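Local structure of beta-glucosidase (Pseudoalteromonas sp., 3F95) at residues A15-W20 with E75-D80; T19-D24 with K29-G34; N103-C108 with L114-F119. The protein forms the extra C-terminal beta-sandwich domain of an exo-1,3/1,4-beta-glucanase, an enzyme that probably releases glucose units from the ends of beta-glucans. One frame throughout, in Å; residues are numbered along the deposited sequence.

Interaction 1. Residues A15-W20 with E75-D80; sequences AKNMTW and EPTPLD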
# COMPACT_ATOMS: atom_id res chain seq x y z
N ALA A 15 9.44 3.50 8.18
CA ALA A 15 9.97 4.80 8.60
C ALA A 15 9.40 5.09 9.99
O ALA A 15 8.42 4.48 10.42
CB ALA A 15 9.54 5.88 7.59
N LYS A 16 10.00 5.96 10.80
CA LYS A 16 9.66 5.98 12.28
C LYS A 16 8.17 6.05 12.82
O LYS A 16 7.77 5.23 13.65
CB LYS A 16 10.56 7.02 12.97
CG LYS A 16 12.04 6.61 13.02
CD LYS A 16 13.02 7.82 13.16
CE LYS A 16 13.28 8.20 14.62
NZ LYS A 16 14.10 9.45 14.74
N ASN A 17 7.42 7.05 12.38
CA ASN A 17 6.00 7.33 12.55
C ASN A 17 5.07 6.41 11.76
O ASN A 17 3.91 6.74 11.63
CB ASN A 17 5.75 8.83 12.16
CG ASN A 17 4.35 9.36 12.52
OD1 ASN A 17 3.72 8.93 13.51
ND2 ASN A 17 3.87 10.35 11.73
N MET A 18 5.56 5.27 11.27
CA MET A 18 4.74 4.38 10.42
C MET A 18 4.51 2.98 10.99
O MET A 18 5.39 2.42 11.66
CB MET A 18 5.29 4.25 8.99
CG MET A 18 5.76 5.52 8.29
SD MET A 18 4.47 6.72 8.10
CE MET A 18 3.34 5.90 6.97
N THR A 19 3.35 2.41 10.68
CA THR A 19 3.05 1.00 10.98
C THR A 19 2.26 0.41 9.85
O THR A 19 1.55 1.11 9.15
CB THR A 19 1.90 0.72 12.01
OG1 THR A 19 1.25 1.89 12.49
CG2 THR A 19 2.22 -0.33 12.98
N TRP A 20 2.29 -0.92 9.78
CA TRP A 20 1.30 -1.65 9.02
C TRP A 20 0.08 -1.83 9.94
O TRP A 20 0.21 -1.97 11.19
CB TRP A 20 1.82 -3.03 8.64
CG TRP A 20 3.07 -3.03 7.80
CD1 TRP A 20 4.32 -3.34 8.19
CD2 TRP A 20 3.16 -2.69 6.40
NE1 TRP A 20 5.21 -3.20 7.14
CE2 TRP A 20 4.51 -2.83 6.02
CE3 TRP A 20 2.22 -2.28 5.45
CZ2 TRP A 20 4.97 -2.57 4.70
CZ3 TRP A 20 2.67 -2.03 4.14
CH2 TRP A 20 4.02 -2.18 3.79
N GLU A 75 0.28 8.98 14.18
CA GLU A 75 -0.69 10.05 14.42
C GLU A 75 -0.93 10.78 13.10
O GLU A 75 -0.01 10.86 12.30
CB GLU A 75 -0.18 11.03 15.47
CG GLU A 75 1.14 11.69 15.13
CD GLU A 75 1.52 12.78 16.11
OE1 GLU A 75 2.07 13.80 15.66
OE2 GLU A 75 1.27 12.61 17.33
N PRO A 76 -2.16 11.28 12.88
CA PRO A 76 -2.45 12.06 11.68
C PRO A 76 -1.34 13.08 11.37
O PRO A 76 -0.88 13.82 12.25
CB PRO A 76 -3.76 12.78 12.01
CG PRO A 76 -4.23 12.25 13.37
CD PRO A 76 -3.36 11.08 13.71
N THR A 77 -0.94 13.10 10.10
CA THR A 77 0.19 13.86 9.64
C THR A 77 -0.23 14.57 8.35
O THR A 77 -0.57 13.91 7.38
CB THR A 77 1.37 12.89 9.38
OG1 THR A 77 1.67 12.19 10.59
CG2 THR A 77 2.62 13.63 8.88
N PRO A 78 -0.23 15.91 8.34
CA PRO A 78 -0.60 16.63 7.12
C PRO A 78 0.41 16.35 6.01
O PRO A 78 1.60 16.26 6.28
CB PRO A 78 -0.53 18.11 7.54
CG PRO A 78 -0.61 18.09 9.03
CD PRO A 78 0.10 16.83 9.44
N LEU A 79 -0.08 16.21 4.78
CA LEU A 79 0.79 16.05 3.63
C LEU A 79 1.73 17.25 3.47
O LEU A 79 1.29 18.41 3.42
CB LEU A 79 -0.05 15.84 2.36
CG LEU A 79 0.67 15.68 1.02
CD1 LEU A 79 1.44 14.36 0.97
CD2 LEU A 79 -0.35 15.78 -0.14
N ASP A 80 3.02 16.95 3.43
CA ASP A 80 4.05 17.94 3.16
C ASP A 80 3.77 18.58 1.81
O ASP A 80 3.55 17.87 0.83
CB ASP A 80 5.41 17.25 3.12
CG ASP A 80 6.58 18.21 3.18
OD1 ASP A 80 6.60 19.23 2.45
OD2 ASP A 80 7.51 17.91 3.94

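Interaction 2. Residues T19-D24 with K29-G34; sequences TWQLAD and KVLASG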
# COMPACT_ATOMS: atom_id res chain seq x y z
N THR A 19 3.35 2.41 10.68
CA THR A 19 3.05 1.00 10.98
C THR A 19 2.26 0.41 9.85
O THR A 19 1.55 1.11 9.15
CB THR A 19 1.90 0.72 12.01
OG1 THR A 19 1.25 1.89 12.49
CG2 THR A 19 2.22 -0.33 12.98
N TRP A 20 2.29 -0.92 9.78
CA TRP A 20 1.30 -1.65 9.02
C TRP A 20 0.08 -1.83 9.94
O TRP A 20 0.21 -1.97 11.19
CB TRP A 20 1.82 -3.03 8.64
CG TRP A 20 3.07 -3.03 7.80
CD1 TRP A 20 4.32 -3.34 8.19
CD2 TRP A 20 3.16 -2.69 6.40
NE1 TRP A 20 5.21 -3.20 7.14
CE2 TRP A 20 4.51 -2.83 6.02
CE3 TRP A 20 2.22 -2.28 5.45
CZ2 TRP A 20 4.97 -2.57 4.70
CZ3 TRP A 20 2.67 -2.03 4.14
CH2 TRP A 20 4.02 -2.18 3.79
N GLN A 21 -1.10 -1.79 9.34
CA GLN A 21 -2.35 -2.02 10.06
C GLN A 21 -3.14 -3.11 9.37
O GLN A 21 -3.51 -2.95 8.20
CB GLN A 21 -3.20 -0.73 10.12
CG GLN A 21 -2.67 0.32 11.06
CD GLN A 21 -3.70 1.38 11.46
OE1 GLN A 21 -4.87 1.09 11.75
NE2 GLN A 21 -3.24 2.61 11.52
N LEU A 22 -3.45 -4.18 10.09
CA LEU A 22 -4.21 -5.29 9.52
C LEU A 22 -5.59 -5.31 10.20
O LEU A 22 -5.68 -5.59 11.41
CB LEU A 22 -3.49 -6.62 9.77
CG LEU A 22 -2.23 -6.98 8.95
CD1 LEU A 22 -1.08 -6.00 9.19
CD2 LEU A 22 -1.76 -8.42 9.26
N ALA A 23 -6.61 -4.92 9.45
CA ALA A 23 -7.96 -4.69 9.99
C ALA A 23 -8.99 -5.60 9.33
O ALA A 23 -9.49 -5.33 8.20
CB ALA A 23 -8.34 -3.19 9.89
N ASP A 24 -9.30 -6.70 10.00
CA ASP A 24 -10.33 -7.61 9.48
C ASP A 24 -11.72 -7.28 10.07
O ASP A 24 -11.90 -6.22 10.67
CB ASP A 24 -9.94 -9.08 9.67
CG ASP A 24 -9.75 -9.47 11.13
OD1 ASP A 24 -10.30 -8.78 12.02
OD2 ASP A 24 -9.04 -10.46 11.38
N LYS A 29 -7.97 -5.06 15.85
CA LYS A 29 -7.18 -4.51 14.76
C LYS A 29 -5.72 -4.62 15.15
O LYS A 29 -5.36 -4.36 16.30
CB LYS A 29 -7.59 -3.05 14.58
CG LYS A 29 -7.01 -2.30 13.41
CD LYS A 29 -7.70 -0.91 13.32
CE LYS A 29 -7.09 0.11 14.30
NZ LYS A 29 -7.56 1.56 14.09
N VAL A 30 -4.86 -5.02 14.21
CA VAL A 30 -3.46 -5.27 14.54
C VAL A 30 -2.51 -4.23 13.92
O VAL A 30 -2.53 -4.01 12.71
CB VAL A 30 -3.01 -6.70 14.12
CG1 VAL A 30 -1.50 -6.91 14.33
CG2 VAL A 30 -3.82 -7.78 14.89
N LEU A 31 -1.70 -3.60 14.77
CA LEU A 31 -0.65 -2.70 14.29
C LEU A 31 0.68 -3.45 14.28
O LEU A 31 1.18 -3.84 15.33
CB LEU A 31 -0.58 -1.45 15.18
CG LEU A 31 -1.48 -0.26 14.85
CD1 LEU A 31 -2.84 -0.59 14.33
CD2 LEU A 31 -1.53 0.75 16.01
N ALA A 32 1.25 -3.66 13.09
CA ALA A 32 2.40 -4.57 12.93
C ALA A 32 3.65 -3.81 12.50
O ALA A 32 3.58 -2.98 11.57
CB ALA A 32 2.06 -5.65 11.92
N SER A 33 4.75 -4.05 13.18
CA SER A 33 6.00 -3.33 12.91
C SER A 33 7.19 -4.24 12.59
O SER A 33 8.33 -3.76 12.48
CB SER A 33 6.32 -2.42 14.10
OG SER A 33 6.69 -3.21 15.21
N GLY A 34 6.92 -5.53 12.37
CA GLY A 34 7.97 -6.49 12.09
C GLY A 34 7.83 -7.25 10.79
O GLY A 34 7.29 -6.74 9.81
O HOH W 1 7.53 -4.04 8.88

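Interaction 3. Residues N103-C108 with L114-F119; sequences NLQVMC and LRDIDF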
# COMPACT_ATOMS: atom_id res chain seq x y z
N ASN A 103 -9.69 -2.54 -3.70
CA ASN A 103 -9.62 -1.09 -3.73
C ASN A 103 -8.25 -0.69 -3.22
O ASN A 103 -7.81 -1.18 -2.17
CB ASN A 103 -10.69 -0.52 -2.78
CG ASN A 103 -10.87 0.99 -2.89
OD1 ASN A 103 -11.44 1.60 -1.98
ND2 ASN A 103 -10.44 1.60 -4.00
N LEU A 104 -7.57 0.18 -3.97
CA LEU A 104 -6.34 0.80 -3.50
C LEU A 104 -6.58 2.28 -3.20
O LEU A 104 -6.85 3.07 -4.11
CB LEU A 104 -5.22 0.65 -4.56
CG LEU A 104 -3.97 1.52 -4.37
CD1 LEU A 104 -3.27 1.18 -3.02
CD2 LEU A 104 -3.01 1.34 -5.57
N GLN A 105 -6.53 2.65 -1.92
CA GLN A 105 -6.74 4.04 -1.53
C GLN A 105 -5.40 4.67 -1.11
O GLN A 105 -4.56 3.99 -0.52
CB GLN A 105 -7.83 4.12 -0.42
CG GLN A 105 -9.25 3.92 -0.95
CD GLN A 105 -10.28 3.71 0.15
OE1 GLN A 105 -10.17 2.79 0.97
NE2 GLN A 105 -11.32 4.53 0.14
N VAL A 106 -5.18 5.93 -1.47
CA VAL A 106 -3.89 6.56 -1.24
C VAL A 106 -4.08 7.90 -0.53
O VAL A 106 -4.95 8.72 -0.93
CB VAL A 106 -3.12 6.74 -2.59
CG1 VAL A 106 -1.84 7.52 -2.39
CG2 VAL A 106 -2.84 5.37 -3.22
N MET A 107 -3.31 8.09 0.53
CA MET A 107 -3.28 9.33 1.32
C MET A 107 -4.68 9.72 1.83
O MET A 107 -5.33 10.69 1.36
CB MET A 107 -2.57 10.46 0.54
CG MET A 107 -1.11 10.16 0.23
SD MET A 107 -0.08 10.01 1.72
CE MET A 107 1.07 8.79 1.19
N CYS A 108 -5.13 8.92 2.79
CA CYS A 108 -6.48 9.02 3.33
C CYS A 108 -6.45 9.75 4.66
O CYS A 108 -5.63 9.45 5.52
CB CYS A 108 -7.08 7.64 3.57
SG CYS A 108 -7.20 6.64 2.07
N LEU A 114 -6.91 10.96 -1.16
CA LEU A 114 -6.43 11.67 -2.36
C LEU A 114 -6.65 10.86 -3.65
O LEU A 114 -6.99 11.43 -4.69
CB LEU A 114 -4.96 12.11 -2.23
CG LEU A 114 -4.61 13.17 -1.16
CD1 LEU A 114 -3.14 13.51 -1.23
CD2 LEU A 114 -5.47 14.43 -1.27
N ARG A 115 -6.51 9.53 -3.56
CA ARG A 115 -6.81 8.66 -4.70
C ARG A 115 -7.60 7.45 -4.24
O ARG A 115 -7.37 6.93 -3.14
CB ARG A 115 -5.53 8.18 -5.40
CG ARG A 115 -4.65 9.27 -6.00
CD ARG A 115 -5.27 9.96 -7.24
NE ARG A 115 -5.71 9.02 -8.26
CZ ARG A 115 -4.93 8.39 -9.14
NH1 ARG A 115 -3.60 8.57 -9.17
NH2 ARG A 115 -5.50 7.57 -10.00
N ASP A 116 -8.53 7.02 -5.09
CA ASP A 116 -9.33 5.84 -4.86
C ASP A 116 -9.32 5.03 -6.17
O ASP A 116 -9.96 5.42 -7.15
CB ASP A 116 -10.74 6.26 -4.46
CG ASP A 116 -11.57 5.11 -3.90
OD1 ASP A 116 -12.35 5.35 -2.95
OD2 ASP A 116 -11.46 3.97 -4.41
N ILE A 117 -8.56 3.93 -6.20
CA ILE A 117 -8.28 3.25 -7.47
C ILE A 117 -8.77 1.82 -7.37
O ILE A 117 -8.31 1.09 -6.50
CB ILE A 117 -6.73 3.24 -7.76
CG1 ILE A 117 -6.20 4.67 -7.92
CG2 ILE A 117 -6.38 2.29 -8.97
CD1 ILE A 117 -4.69 4.81 -7.82
N ASP A 118 -9.67 1.39 -8.26
CA ASP A 118 -10.05 -0.03 -8.31
C ASP A 118 -8.91 -0.87 -8.90
O ASP A 118 -8.21 -0.44 -9.86
CB ASP A 118 -11.30 -0.25 -9.15
CG ASP A 118 -12.48 0.54 -8.64
OD1 ASP A 118 -12.73 0.54 -7.40
OD2 ASP A 118 -13.16 1.15 -9.49
N PHE A 119 -8.72 -2.07 -8.37
CA PHE A 119 -7.69 -2.95 -8.95
C PHE A 119 -7.92 -3.22 -10.44
O PHE A 119 -6.96 -3.41 -11.18
CB PHE A 119 -7.51 -4.25 -8.16
CG PHE A 119 -6.50 -4.13 -7.02
CD1 PHE A 119 -6.60 -3.11 -6.08
CD2 PHE A 119 -5.44 -5.02 -6.92
CE1 PHE A 119 -5.65 -2.98 -5.03
CE2 PHE A 119 -4.49 -4.90 -5.86
CZ PHE A 119 -4.61 -3.87 -4.94
O HOH W 2 -11.73 7.40 -0.74

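Interaction 1. Residues A15-W20 with E75-D80
Asn17 turns its CG away from the backbone N (chi1 -170°), carrying the amide toward Glu75 and Thr77, while Thr77 adopts a rotation (chi1 -58°) that sets OG1 beside its own backbone N, on the side where the amide arrives. The meeting point lies at the surface of the beta-sandwich, where a type I turn from Ala15 to Met18 comes up to the corner that the chain turns at Glu75. The turn is closed by the bond from Met18 N to Ala15 O, 3.1 Å long, and strand 18-24 starts at Met18, the last residue of the turn. The two side chains run antiparallel past one another, and ND2 of Asn17 reaches OG1 of Thr77 at 3.1 Å; at 129° the bond is bent and weak. The hydroxyl donates its own proton to the backbone, with OG1 of Thr77 2.7 Å from O of Glu75, so the oxygen acts as donor and acceptor at once and the bend at the corner is tied to the strand that follows it. OD1 of Asn17 turns to the chain just before the corner, accepting a weak hydrogen bond from Leu74 N. A backbone bond between Asn17 and Leu74 ties the turn to that same place, while one between Thr77 and Ile150 joins strand 76-78 to strand 149-158. The Glu75 side chain crosses that of Asn17 at about a right angle and touches it lightly, with CG of Glu75 4.1 Å from OD1 of Asn17.

Interaction 2. Residues T19-D24 with K29-G34
Two backbone bonds hold Trp20 to Ala32: Ala32 N donates to Trp20 O at 2.7 Å, and Trp20 N returns a bond to Ala32 O at 3.0 Å. A second such pair joins Leu22 and Val30, where Leu22 N meets Val30 O in the carbonyl plane, 2.8 Å away and almost straight at 170°. The result is an antiparallel beta hairpin, with Gln21 and Leu31 forming the non-hydrogen-bonded pair between. Beyond the ladder, a water accepts a weak bond from NE1 of Trp20, lying in the ring plane, and donates to Gly34 O, thus linking the indole to the end of residues 29-34.

Side chains alternate between the two faces. On one, CB of Trp20 packs on CB of Ala32 at 4.2 Å, and CD1 of Leu22 reaches the same methyl. On the other, Gln21 and Leu31 both hold CG beside their backbone N (chi1 -73° and -87°), and the two chains run alongside each other; in one of its two conformers Gln21 brings CG to 3.4 Å from CD1 of Leu31 and bonds through NE2 to Ser72 OG. Farther along, CB of Ala23 rests on CG of Lys29 at 3.9 Å.

The Trp20, Leu22 and Ala32 face turns into the sandwich, onto Met47 and Leu45 of strand 45-50 and Ala37 of strand 37-38, while strand 67-73 pairs along the other side of strand 18-24.

Interaction 3. Residues N103-C108 with L114-F119
Asn103 and Asp116 both hold CG anti to the backbone N (chi1 -171° and -167°), which brings their ends together across the strands. ND2 of Asn103 bonds to OD2 of Asp116 at 2.6 Å, coming from above the carboxylate plane, and its other N-H makes a weak 3.3 Å bond to Ile117 O, which also accepts Leu104 N. Replacing Asn103 with an alanine would probably leave OD2 of Asp116 without its mate and the carboxylate freer to turn. Gln105 lies alongside Asp116, its NE2 joined to OD1 of Asp116 by a weak direct bond and through a water.

These pairs line one face of an antiparallel beta hairpin, strands 102-108 and 113-118, with a classic beta bulge where Leu114 and Arg115 both face Val106; the Cys108-Cys113 disulfide ties its closed end. On the face of Leu104, Val106 and Ile117, Arg115 bends at chi2 and chi3, so that its guanidinium lies over CD1 of Ile117 and NH1 bonds to Pro137 O and Leu181 O. Phe119 presents its ring edge to the backbone at Leu104 N, with CE1 3.7 Å from CB of Leu104. Beside the bulge, Met107 crosses Leu114, and CB of Met107 meets CD1 of Leu114 at 3.6 Å.

All three contacts reach the same antiparallel sheet of the sandwich. Interactions 1 and 2 share Thr19 and Trp20 and follow one another along strand 18-24, their centres about 14 Å apart: the first lies where the strand begins, the second pairs it with strand 29-32. Interaction 3 comes later in the chain, its centre about 17 Å from that of interaction 1 and 18 Å from that of interaction 2. Strand 149-158 pairs with both strand 76-78 and strand 102-108, and Leu79 CD2 packs on Leu114 CD1 at 3.8 Å. The sheet thus joins two sequence-local hairpins through longer-range pairings, consistent with a galactose-binding-like domain.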